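Local coordinates for outer membrane protein assembly factor BamA (Haemophilus ducreyi, PDB 4K3C) that probably helps assemble and insert beta-barrel proteins into the bacterial outer membrane as part of the Bam complex, at residues S172-T181 against L192-T200; W365-T376 against N429-I440. One frame throughout, in Å; residues are numbered along the deposited sequence.

Interaction 1: residues S172-T181 against L192-T200; sequences SGLSYNAGIT and LGLNGSRNT
Arg198 lays the aliphatic part of its side chain over one face of the Tyr176 ring, its CB standing 3.9 Å from the ring centroid, a CH-pi contact. CG leaves anti to the backbone N (chi1 -179°), and a bend at chi2 then carries CD past the hydroxyl end of the ring, with CD 3.5 Å from Tyr176 OH. The guanidinium comes out tilted 28° from the ring plane; its edge turns to Leu174 O, although the modelled NH1 separation is too short to be trusted. Further along the same face, Ile180 CG2 meets Leu194 CB at 3.4 Å, the two side chains crossing at a slant. These are the strands of a hairpin, 175-185 and 190-198, within the antiparallel Omp85 transmembrane barrel, where exposed Tyr176, Ile180 and Leu194 on one face are consistent with a lipid-facing surface. The other face is more polar: Asn195 leans its amide toward Gly179, with ND2 3.5 Å from Gly179 CA, while Ser197 and Asn177 touch through their CB atoms. What sets these neighbours is the backbone ladder, in which Ala178 and Gly196 exchange bonds, Gly196 N to Ala178 O being nearly straight (174°), and Ile180 and Leu194 do likewise. Where the strands give way to loop, Thr200 OG1 bonds to Ser172 O (2.9 Å) from above the carbonyl plane. One shell out, Asn204 takes a hydrogen bond with Ser197 OG, Leu194 rests on Val205, and Ala178 lies against Phe164 of strand 160-169.

Interaction 2: residues W365-T376 against N429-I440; sequences WVIATKGGLAYT and NAMVNASLELII
From Val366 opposite Ile439 to Ala374 opposite Met431, strands 366-376 and 430-440 run almost exactly antiparallel (179°), their axes 4.5 Å apart, with paired backbone bonds at every second residue, one of them, Ser435 N to Lys370 O, weak. The ladder ends in a side-chain rung: Thr376 N bonds to Asn429 O, and Asn429 ND2, which also bonds to Thr467 OG1, reaches Thr376 O (2.9 Å) nearly end-on to the carbonyl, because chi1 of 68° sets CG between the backbone N and carbonyl carbon. At the far end the six-membered ring of Trp365 takes Ile440 CB over one face, 4.1 Å from its centroid, while Leu438 CD1 abuts the ring edge at 4.0 Å from CZ3. On the face that carries Leu438, Leu436 CD2 slants across the step between Ile367 and Thr369, meeting the CG2 of each, and Leu373 and Val432 lie side by side. The opposite side carries the charge: Lys370 NZ approaches Glu437 OE1 at 3.3 Å, a weak diagonal salt bridge, since Lys370 faces Ser435 across the ladder. Further along, past Ala368, Val366 CG1 packs on Ile439 CD1 at 3.7 Å. The first face suits a membrane-facing wall, and the second, with buried Glu437, probably looks into the barrel. There Glu437 OE2 bonds to Ser456, and OE1 has a long, weak ion pair with Arg399 from the segment linking the two strands. Strand 346-358 flanks 366-376, placing Tyr356 beside Val366, Ala368 and Lys370, while strand 453-465 continues the wall on the 430-440 side, with Val464 against Met431.

Interactions 1 and 2 are two pairs of neighbouring staves in one 16-stranded barrel, the C-terminal membrane domain that follows the POTRA repeats. Their centres are about 28 Å apart and their nearest atoms about 15 Å, so they do not touch and are related through the wall they share. Along the chain they come in series. Interaction 1 is a short hairpin near the start of the barrel; interaction 2 joins strands consecutive in the wall, but its two segments are separated by 52 residues, a long excursion typical of the Omp85 family. Part of that excursion, strand 400-401, pairs with the final strand 521-531, which in turn pairs with strand 160-169, the neighbour of interaction 1, at the seam where the barrel closes.

Interaction 1: residues S172-T181 against L192-T200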
# COMPACT_ATOMS: atom_id res chain seq x y z
N SER A 172 12.03 -18.00 3.97
CA SER A 172 10.72 -18.02 4.66
C SER A 172 10.16 -19.43 4.93
O SER A 172 9.59 -19.66 6.00
CB SER A 172 9.65 -17.13 4.01
OG SER A 172 9.90 -15.75 4.27
N GLY A 173 10.35 -20.36 3.98
CA GLY A 173 9.82 -21.71 4.12
C GLY A 173 8.30 -21.75 4.22
O GLY A 173 7.59 -21.00 3.54
N LEU A 174 7.78 -22.62 5.08
CA LEU A 174 6.33 -22.73 5.28
C LEU A 174 5.72 -21.61 6.10
O LEU A 174 6.11 -21.38 7.23
CB LEU A 174 5.99 -24.06 5.95
CG LEU A 174 4.53 -24.17 6.39
CD1 LEU A 174 3.57 -24.07 5.19
CD2 LEU A 174 4.30 -25.45 7.16
N SER A 175 4.73 -20.94 5.52
CA SER A 175 4.07 -19.81 6.17
C SER A 175 2.57 -20.07 6.21
O SER A 175 1.99 -20.56 5.23
CB SER A 175 4.34 -18.50 5.42
OG SER A 175 5.71 -18.32 5.14
N TYR A 176 1.96 -19.75 7.35
CA TYR A 176 0.51 -19.61 7.43
C TYR A 176 0.16 -18.46 8.35
O TYR A 176 0.97 -18.05 9.18
CB TYR A 176 -0.18 -20.89 7.92
CG TYR A 176 0.54 -21.55 9.04
CD1 TYR A 176 0.33 -21.15 10.35
CD2 TYR A 176 1.47 -22.55 8.79
CE1 TYR A 176 1.02 -21.74 11.40
CE2 TYR A 176 2.15 -23.15 9.82
CZ TYR A 176 1.93 -22.74 11.12
OH TYR A 176 2.63 -23.35 12.13
N ASN A 177 -1.05 -17.96 8.19
CA ASN A 177 -1.56 -16.87 9.01
C ASN A 177 -3.06 -17.02 9.05
O ASN A 177 -3.67 -17.50 8.09
CB ASN A 177 -1.24 -15.54 8.36
CG ASN A 177 -2.05 -15.31 7.09
OD1 ASN A 177 -1.72 -15.83 6.02
ND2 ASN A 177 -3.14 -14.56 7.22
N ALA A 178 -3.67 -16.60 10.17
CA ALA A 178 -5.12 -16.44 10.26
C ALA A 178 -5.38 -15.07 10.83
O ALA A 178 -4.46 -14.38 11.26
CB ALA A 178 -5.76 -17.50 11.13
N GLY A 179 -6.64 -14.68 10.82
CA GLY A 179 -7.02 -13.37 11.30
C GLY A 179 -8.52 -13.25 11.35
O GLY A 179 -9.25 -13.90 10.61
N ILE A 180 -8.99 -12.41 12.24
CA ILE A 180 -10.41 -12.25 12.42
C ILE A 180 -10.62 -10.74 12.45
O ILE A 180 -9.76 -9.99 12.95
CB ILE A 180 -10.91 -13.04 13.68
CG1 ILE A 180 -12.43 -13.02 13.82
CG2 ILE A 180 -10.22 -12.58 14.96
CD1 ILE A 180 -12.96 -11.81 14.53
N THR A 181 -11.72 -10.29 11.85
CA THR A 181 -11.92 -8.87 11.61
C THR A 181 -13.38 -8.49 11.73
O THR A 181 -14.23 -9.16 11.18
CB THR A 181 -11.50 -8.47 10.18
OG1 THR A 181 -10.14 -8.84 9.96
CG2 THR A 181 -11.65 -6.98 9.98
N LEU A 192 -11.53 -3.39 13.69
CA LEU A 192 -10.76 -4.06 14.72
C LEU A 192 -10.36 -5.42 14.18
O LEU A 192 -11.16 -6.10 13.56
CB LEU A 192 -11.62 -4.21 15.96
CG LEU A 192 -11.07 -5.00 17.13
CD1 LEU A 192 -9.83 -4.33 17.70
CD2 LEU A 192 -12.16 -5.11 18.18
N GLY A 193 -9.11 -5.80 14.41
CA GLY A 193 -8.63 -7.06 13.89
C GLY A 193 -7.67 -7.77 14.78
O GLY A 193 -6.87 -7.15 15.47
N LEU A 194 -7.78 -9.09 14.77
CA LEU A 194 -6.84 -9.97 15.43
C LEU A 194 -6.15 -10.76 14.35
O LEU A 194 -6.80 -11.37 13.48
CB LEU A 194 -7.57 -10.93 16.38
CG LEU A 194 -6.90 -11.51 17.64
CD1 LEU A 194 -7.59 -12.78 18.03
CD2 LEU A 194 -5.41 -11.72 17.46
N ASN A 195 -4.83 -10.78 14.40
CA ASN A 195 -4.06 -11.44 13.38
C ASN A 195 -2.86 -12.16 13.96
O ASN A 195 -2.20 -11.67 14.87
CB ASN A 195 -3.59 -10.43 12.34
CG ASN A 195 -4.52 -10.37 11.15
OD1 ASN A 195 -5.38 -9.48 11.07
ND2 ASN A 195 -4.36 -11.32 10.22
N GLY A 196 -2.59 -13.34 13.43
CA GLY A 196 -1.40 -14.06 13.80
C GLY A 196 -0.86 -14.83 12.62
O GLY A 196 -1.64 -15.24 11.74
N SER A 197 0.46 -15.04 12.61
CA SER A 197 1.12 -15.70 11.49
C SER A 197 2.43 -16.38 11.89
O SER A 197 3.01 -16.05 12.93
CB SER A 197 1.42 -14.68 10.43
OG SER A 197 2.35 -13.75 10.96
N ARG A 198 2.90 -17.31 11.05
CA ARG A 198 4.10 -18.10 11.32
C ARG A 198 5.04 -18.19 10.11
O ARG A 198 4.63 -18.63 9.05
CB ARG A 198 3.68 -19.52 11.72
CG ARG A 198 4.83 -20.46 12.06
CD ARG A 198 5.23 -21.36 10.87
NE ARG A 198 6.30 -22.31 11.21
CZ ARG A 198 7.30 -22.66 10.41
NH1 ARG A 198 7.39 -22.16 9.18
NH2 ARG A 198 8.21 -23.52 10.83
N ASN A 199 6.29 -17.77 10.31
CA ASN A 199 7.42 -17.99 9.39
C ASN A 199 8.19 -19.13 10.00
O ASN A 199 7.79 -19.66 11.02
CB ASN A 199 8.40 -16.80 9.41
CG ASN A 199 7.96 -15.69 8.53
OD1 ASN A 199 7.50 -15.92 7.41
ND2 ASN A 199 8.11 -14.45 9.00
N THR A 200 9.34 -19.47 9.41
CA THR A 200 10.32 -20.29 10.11
C THR A 200 11.06 -19.42 11.11
O THR A 200 11.65 -19.93 12.07
CB THR A 200 11.35 -20.94 9.17
OG1 THR A 200 11.55 -20.10 8.03
CG2 THR A 200 10.89 -22.33 8.73

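Interaction 2: residues W365-T376 against N429-I440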
# COMPACT_ATOMS: atom_id res chain seq x y z
N TRP A 365 6.46 -5.14 -23.86
CA TRP A 365 7.88 -4.99 -23.58
C TRP A 365 8.12 -3.78 -22.70
O TRP A 365 8.00 -2.63 -23.15
CB TRP A 365 8.68 -4.81 -24.85
CG TRP A 365 8.62 -5.95 -25.75
CD1 TRP A 365 7.59 -6.29 -26.54
CD2 TRP A 365 9.66 -6.91 -25.99
NE1 TRP A 365 7.90 -7.41 -27.27
CE2 TRP A 365 9.17 -7.81 -26.95
CE3 TRP A 365 10.95 -7.09 -25.48
CZ2 TRP A 365 9.92 -8.89 -27.43
CZ3 TRP A 365 11.69 -8.17 -25.95
CH2 TRP A 365 11.17 -9.06 -26.91
N VAL A 366 8.49 -4.06 -21.46
CA VAL A 366 8.61 -3.06 -20.41
C VAL A 366 10.02 -3.15 -19.85
O VAL A 366 10.58 -4.25 -19.82
CB VAL A 366 7.57 -3.32 -19.29
CG1 VAL A 366 7.87 -2.48 -18.04
CG2 VAL A 366 6.19 -3.03 -19.79
N ILE A 367 10.60 -2.02 -19.47
CA ILE A 367 11.86 -2.02 -18.75
C ILE A 367 11.52 -1.58 -17.35
O ILE A 367 10.91 -0.53 -17.19
CB ILE A 367 12.91 -1.04 -19.34
CG1 ILE A 367 13.39 -1.53 -20.70
CG2 ILE A 367 14.13 -0.92 -18.42
CD1 ILE A 367 14.70 -0.94 -21.10
N ALA A 368 11.89 -2.38 -16.36
CA ALA A 368 11.65 -2.00 -14.97
C ALA A 368 12.95 -1.89 -14.20
O ALA A 368 13.91 -2.61 -14.47
CB ALA A 368 10.73 -2.99 -14.30
N THR A 369 12.97 -0.97 -13.25
CA THR A 369 14.15 -0.70 -12.45
C THR A 369 13.69 -0.49 -11.02
O THR A 369 12.56 -0.07 -10.80
CB THR A 369 14.92 0.56 -12.95
OG1 THR A 369 14.20 1.74 -12.58
CG2 THR A 369 15.09 0.52 -14.48
N LYS A 370 14.55 -0.81 -10.05
CA LYS A 370 14.23 -0.72 -8.62
C LYS A 370 15.52 -0.36 -7.89
O LYS A 370 16.61 -0.82 -8.27
CB LYS A 370 13.73 -2.07 -8.08
CG LYS A 370 12.51 -2.62 -8.80
CD LYS A 370 12.16 -4.03 -8.33
CE LYS A 370 10.74 -4.46 -8.79
NZ LYS A 370 10.54 -4.65 -10.27
N GLY A 371 15.41 0.46 -6.86
CA GLY A 371 16.57 0.82 -6.06
C GLY A 371 16.19 1.08 -4.62
O GLY A 371 15.15 1.66 -4.35
N GLY A 372 17.02 0.65 -3.69
CA GLY A 372 16.74 0.89 -2.29
C GLY A 372 17.97 1.28 -1.50
O GLY A 372 19.06 0.77 -1.74
N LEU A 373 17.78 2.18 -0.55
CA LEU A 373 18.86 2.69 0.27
C LEU A 373 18.41 2.64 1.71
O LEU A 373 17.32 3.12 2.04
CB LEU A 373 19.11 4.13 -0.13
CG LEU A 373 20.53 4.59 -0.42
CD1 LEU A 373 20.45 5.92 -1.16
CD2 LEU A 373 21.34 4.72 0.88
N ALA A 374 19.24 2.06 2.57
CA ALA A 374 18.90 1.89 3.98
C ALA A 374 20.09 2.25 4.85
O ALA A 374 21.20 1.78 4.62
CB ALA A 374 18.52 0.47 4.26
N TYR A 375 19.86 3.07 5.86
CA TYR A 375 20.95 3.51 6.70
C TYR A 375 20.53 3.70 8.14
O TYR A 375 19.53 4.36 8.43
CB TYR A 375 21.53 4.80 6.15
CG TYR A 375 22.55 5.41 7.06
CD1 TYR A 375 23.73 4.75 7.34
CD2 TYR A 375 22.34 6.64 7.64
CE1 TYR A 375 24.69 5.31 8.17
CE2 TYR A 375 23.28 7.21 8.48
CZ TYR A 375 24.45 6.55 8.73
OH TYR A 375 25.38 7.12 9.57
N THR A 376 21.31 3.13 9.05
CA THR A 376 21.09 3.31 10.47
C THR A 376 22.34 3.89 11.07
O THR A 376 23.44 3.49 10.71
CB THR A 376 20.84 1.96 11.20
OG1 THR A 376 19.89 1.17 10.47
CG2 THR A 376 20.29 2.18 12.62
N ASN A 429 25.03 -1.62 8.92
CA ASN A 429 24.16 -0.46 9.10
C ASN A 429 23.95 0.39 7.84
O ASN A 429 23.43 1.52 7.92
CB ASN A 429 24.66 0.43 10.24
CG ASN A 429 25.96 1.12 9.91
OD1 ASN A 429 26.85 0.53 9.30
ND2 ASN A 429 26.09 2.38 10.31
N ALA A 430 24.34 -0.16 6.70
CA ALA A 430 24.20 0.53 5.41
C ALA A 430 24.01 -0.47 4.30
O ALA A 430 24.82 -1.37 4.11
CB ALA A 430 25.38 1.39 5.14
N MET A 431 22.92 -0.31 3.57
CA MET A 431 22.56 -1.22 2.51
C MET A 431 22.20 -0.38 1.29
O MET A 431 21.57 0.67 1.43
CB MET A 431 21.38 -2.10 2.96
CG MET A 431 20.82 -3.00 1.88
SD MET A 431 20.02 -4.51 2.46
CE MET A 431 18.54 -3.84 3.15
N VAL A 432 22.66 -0.78 0.12
CA VAL A 432 22.13 -0.25 -1.12
C VAL A 432 21.90 -1.45 -2.02
O VAL A 432 22.69 -2.41 -2.03
CB VAL A 432 23.06 0.80 -1.80
CG1 VAL A 432 22.38 1.41 -3.00
CG2 VAL A 432 23.45 1.91 -0.84
N ASN A 433 20.80 -1.42 -2.75
CA ASN A 433 20.54 -2.45 -3.73
C ASN A 433 19.91 -1.77 -4.92
O ASN A 433 19.34 -0.69 -4.79
CB ASN A 433 19.60 -3.51 -3.17
CG ASN A 433 18.19 -2.96 -2.92
OD1 ASN A 433 18.02 -1.92 -2.30
ND2 ASN A 433 17.19 -3.67 -3.42
N ALA A 434 20.03 -2.38 -6.09
CA ALA A 434 19.31 -1.88 -7.25
C ALA A 434 19.11 -3.02 -8.20
O ALA A 434 19.69 -4.09 -8.02
CB ALA A 434 20.04 -0.77 -7.90
N SER A 435 18.28 -2.79 -9.21
CA SER A 435 17.85 -3.88 -10.06
C SER A 435 17.34 -3.30 -11.37
O SER A 435 16.79 -2.19 -11.40
CB SER A 435 16.75 -4.66 -9.36
OG SER A 435 16.62 -5.96 -9.89
N LEU A 436 17.54 -4.03 -12.45
CA LEU A 436 17.17 -3.59 -13.77
C LEU A 436 16.66 -4.83 -14.47
O LEU A 436 17.34 -5.86 -14.46
CB LEU A 436 18.42 -3.07 -14.48
CG LEU A 436 18.37 -2.27 -15.79
CD1 LEU A 436 19.20 -2.93 -16.89
CD2 LEU A 436 16.94 -2.00 -16.25
N GLU A 437 15.47 -4.77 -15.05
CA GLU A 437 14.98 -5.93 -15.77
C GLU A 437 14.21 -5.62 -17.04
O GLU A 437 13.50 -4.63 -17.11
CB GLU A 437 14.15 -6.88 -14.88
CG GLU A 437 13.05 -6.28 -14.03
CD GLU A 437 12.67 -7.20 -12.85
OE1 GLU A 437 12.74 -6.72 -11.69
OE2 GLU A 437 12.32 -8.40 -13.08
N LEU A 438 14.38 -6.50 -18.03
CA LEU A 438 13.56 -6.46 -19.24
C LEU A 438 12.41 -7.45 -19.12
O LEU A 438 12.62 -8.66 -19.12
CB LEU A 438 14.38 -6.82 -20.48
CG LEU A 438 14.01 -6.10 -21.79
CD1 LEU A 438 14.12 -7.04 -22.93
CD2 LEU A 438 12.63 -5.47 -21.76
N ILE A 439 11.19 -6.94 -19.03
CA ILE A 439 10.00 -7.77 -19.09
C ILE A 439 9.62 -8.03 -20.53
O ILE A 439 9.26 -7.12 -21.26
CB ILE A 439 8.83 -7.03 -18.49
CG1 ILE A 439 9.11 -6.74 -17.02
CG2 ILE A 439 7.59 -7.82 -18.66
CD1 ILE A 439 8.14 -5.78 -16.44
N ILE A 440 9.69 -9.28 -20.95
CA ILE A 440 9.31 -9.59 -22.31
C ILE A 440 8.03 -10.42 -22.28
O ILE A 440 7.66 -10.96 -21.24
CB ILE A 440 10.46 -10.33 -23.06
CG1 ILE A 440 10.45 -11.83 -22.74
CG2 ILE A 440 11.79 -9.70 -22.71
CD1 ILE A 440 11.15 -12.17 -21.44